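Local coordinates for protein L-threonine dehydrogenase (Flavobacterium frigidimaris, PDB 2YY7) that binds NAD and probably oxidises L-threonine as a UDP-galactose 4-epimerase-like L-threonine dehydrogenase, at residues A[182-190]-A[203-213]. Residues are numbered along the deposited sequence; the frame is centred on the assembly and turned at random.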
# COMPACT_ATOMS: atom_id res chain seq x y z
N GLY A 182 15.47 -14.91 6.86
CA GLY A 182 15.44 -13.75 7.72
C GLY A 182 14.05 -13.20 7.98
O GLY A 182 13.84 -11.99 7.95
N GLY A 183 13.10 -14.09 8.23
CA GLY A 183 11.75 -13.66 8.53
C GLY A 183 11.67 -13.49 10.03
O GLY A 183 12.64 -13.78 10.73
N THR A 184 10.53 -13.04 10.54
CA THR A 184 10.37 -12.85 11.98
C THR A 184 9.99 -14.15 12.67
O THR A 184 10.11 -14.28 13.89
CB THR A 184 9.29 -11.78 12.27
OG1 THR A 184 9.67 -10.54 11.66
CG2 THR A 184 9.14 -11.57 13.76
N THR A 185 9.53 -15.12 11.88
CA THR A 185 9.12 -16.42 12.40
C THR A 185 10.22 -17.47 12.31
O THR A 185 10.00 -18.64 12.65
CB THR A 185 7.88 -16.92 11.62
OG1 THR A 185 8.15 -16.88 10.22
CG2 THR A 185 6.67 -16.05 11.92
N ASP A 186 11.41 -17.07 11.88
CA ASP A 186 12.52 -18.00 11.72
C ASP A 186 12.91 -18.78 12.97
O ASP A 186 13.57 -19.82 12.87
CB ASP A 186 13.74 -17.25 11.17
CG ASP A 186 13.53 -16.74 9.75
OD1 ASP A 186 12.39 -16.84 9.22
OD2 ASP A 186 14.50 -16.24 9.15
N TYR A 187 12.51 -18.31 14.15
CA TYR A 187 12.86 -19.02 15.38
C TYR A 187 12.27 -20.43 15.39
O TYR A 187 12.83 -21.33 16.01
CB TYR A 187 12.37 -18.26 16.62
CG TYR A 187 10.99 -18.67 17.08
CD1 TYR A 187 9.85 -18.03 16.59
CD2 TYR A 187 10.81 -19.74 17.96
CE1 TYR A 187 8.57 -18.44 16.97
CE2 TYR A 187 9.54 -20.17 18.34
CZ TYR A 187 8.42 -19.51 17.84
OH TYR A 187 7.16 -19.94 18.20
N ALA A 188 11.13 -20.61 14.71
CA ALA A 188 10.46 -21.90 14.67
C ALA A 188 11.24 -22.94 13.87
O ALA A 188 10.91 -24.13 13.87
CB ALA A 188 9.05 -21.74 14.10
N VAL A 189 12.27 -22.48 13.16
CA VAL A 189 13.13 -23.37 12.39
C VAL A 189 14.41 -23.54 13.20
O VAL A 189 14.84 -24.66 13.48
CB VAL A 189 13.47 -22.77 11.00
CG1 VAL A 189 14.49 -23.65 10.28
CG2 VAL A 189 12.19 -22.65 10.17
N ASP A 190 15.00 -22.42 13.60
CA ASP A 190 16.23 -22.43 14.38
C ASP A 190 16.14 -23.32 15.62
O ASP A 190 17.07 -24.06 15.94
CB ASP A 190 16.59 -21.00 14.80
CG ASP A 190 17.02 -20.14 13.64
OD1 ASP A 190 17.17 -18.91 13.84
OD2 ASP A 190 17.22 -20.68 12.53
N CYS A 203 15.90 -18.20 22.23
CA CYS A 203 14.86 -17.66 21.35
C CYS A 203 14.86 -16.13 21.25
O CYS A 203 14.98 -15.44 22.25
CB CYS A 203 13.51 -18.15 21.87
SG CYS A 203 12.13 -17.97 20.73
N PHE A 204 14.69 -15.60 20.03
CA PHE A 204 14.68 -14.16 19.85
C PHE A 204 13.29 -13.51 19.96
O PHE A 204 13.10 -12.35 19.60
CB PHE A 204 15.35 -13.77 18.52
CG PHE A 204 14.66 -14.28 17.29
CD1 PHE A 204 13.47 -13.71 16.85
CD2 PHE A 204 15.23 -15.31 16.53
CE1 PHE A 204 12.86 -14.14 15.67
CE2 PHE A 204 14.62 -15.75 15.35
CZ PHE A 204 13.44 -15.17 14.92
N LEU A 205 12.33 -14.28 20.47
CA LEU A 205 10.96 -13.82 20.70
C LEU A 205 10.56 -14.30 22.09
O LEU A 205 10.99 -15.37 22.52
CB LEU A 205 10.02 -14.42 19.65
CG LEU A 205 9.40 -13.50 18.59
CD1 LEU A 205 10.42 -12.51 18.04
CD2 LEU A 205 8.84 -14.37 17.48
N SER A 206 9.74 -13.52 22.80
CA SER A 206 9.30 -13.89 24.15
C SER A 206 8.40 -15.14 24.11
O SER A 206 7.71 -15.39 23.13
CB SER A 206 8.58 -12.72 24.83
OG SER A 206 7.53 -12.21 24.02
N SER A 207 8.42 -15.89 25.21
CA SER A 207 7.70 -17.16 25.34
C SER A 207 6.24 -17.28 24.92
O SER A 207 5.85 -18.32 24.39
CB SER A 207 7.85 -17.70 26.77
OG SER A 207 7.00 -17.03 27.68
N GLU A 208 5.44 -16.24 25.14
CA GLU A 208 4.02 -16.33 24.79
C GLU A 208 3.63 -15.60 23.50
O GLU A 208 2.47 -15.24 23.32
CB GLU A 208 3.16 -15.81 25.94
CG GLU A 208 3.47 -16.45 27.30
CD GLU A 208 3.54 -17.96 27.24
OE1 GLU A 208 2.54 -18.60 26.83
OE2 GLU A 208 4.60 -18.53 27.61
N THR A 209 4.60 -15.38 22.61
CA THR A 209 4.34 -14.70 21.34
C THR A 209 3.64 -15.67 20.39
O THR A 209 4.29 -16.43 19.66
CB THR A 209 5.66 -14.22 20.71
OG1 THR A 209 6.34 -13.36 21.64
CG2 THR A 209 5.40 -13.45 19.42
N LYS A 210 2.31 -15.66 20.41
CA LYS A 210 1.51 -16.55 19.57
C LYS A 210 1.48 -16.04 18.13
O LYS A 210 1.17 -14.88 17.88
CB LYS A 210 0.09 -16.64 20.14
CG LYS A 210 -0.82 -17.63 19.44
CD LYS A 210 -2.18 -17.64 20.12
CE LYS A 210 -3.17 -18.52 19.38
NZ LYS A 210 -2.65 -19.91 19.26
N MET A 211 1.79 -16.92 17.19
CA MET A 211 1.81 -16.53 15.78
C MET A 211 1.25 -17.61 14.87
O MET A 211 1.18 -18.78 15.24
CB MET A 211 3.24 -16.24 15.33
CG MET A 211 3.95 -15.17 16.14
SD MET A 211 5.65 -14.96 15.56
CE MET A 211 5.39 -13.72 14.30
N PRO A 212 0.83 -17.21 13.65
CA PRO A 212 0.28 -18.13 12.65
C PRO A 212 1.47 -18.80 11.97
O PRO A 212 2.37 -18.11 11.47
CB PRO A 212 -0.46 -17.20 11.68
CG PRO A 212 -0.71 -15.96 12.49
CD PRO A 212 0.56 -15.82 13.27
N MET A 213 1.48 -20.13 11.94
CA MET A 213 2.57 -20.87 11.33
C MET A 213 2.05 -21.96 10.40
O MET A 213 0.87 -22.31 10.43
CB MET A 213 3.43 -21.51 12.42
CG MET A 213 4.13 -20.52 13.34
SD MET A 213 5.71 -19.95 12.68
CE MET A 213 6.44 -19.22 14.16
O HOH W 1 5.08 -18.30 17.77
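Cys203, at the end of strand 200-203, meets the ring of Tyr187 in an oblique sulfur-aromatic contact, SG lying 3.5 Å from Tyr187 CD2; the line from SG to the ring centroid is tilted 39° from the ring normal. Phe204 follows and turns its ring against Tyr187, near the beginning of helix 187-197: Tyr187 CB sits over one face, offset toward the rim, in a CH-pi contact 4.0 Å from the Phe204 centroid. The same ring receives a carbonyl at its edge, Thr184 O lying in the ring plane 3.3 Å from Phe204 CE1, and Arg272 adds a cation-pi partner. Placing CG between the backbone N and the carbonyl carbon (chi1 64°) brings the Phe204 ring to this spot. Leu205 crosses Tyr187 at about a right angle, its CD2 methyl 3.9 Å from Tyr187 CD1. A type I turn from Ser206 to Thr209 then reverses the chain, and Thr209 O faces the Tyr187 hydroxyl across a water, which accepts from Tyr187 OH at 2.7 Å and donates to Thr209 O. Met211 reaches back with its terminal methyl against Thr185, CE to CG2 3.6 Å, while Ala276 and Trp279 also touch its side chain. Met213 ends the walk: bent at chi2 (-86°), its chain carries CE among Thr185 CB, Ala188 CB and Tyr187 CE1, the last at 3.6 Å. No direct hydrogen bond joins the two segments, which meet mainly by packing, with one water bridging them. Tyr187 is thus enclosed by residues from both ends of 203-213, with Phe247 also against it. The arrangement joins helix 187-197, which follows the NAD-pocket residues in sequence, to strand 211-215, beside strand 164-174 in the mixed sheet, consistent with the Rossmann-type epimerase/dehydratase fold.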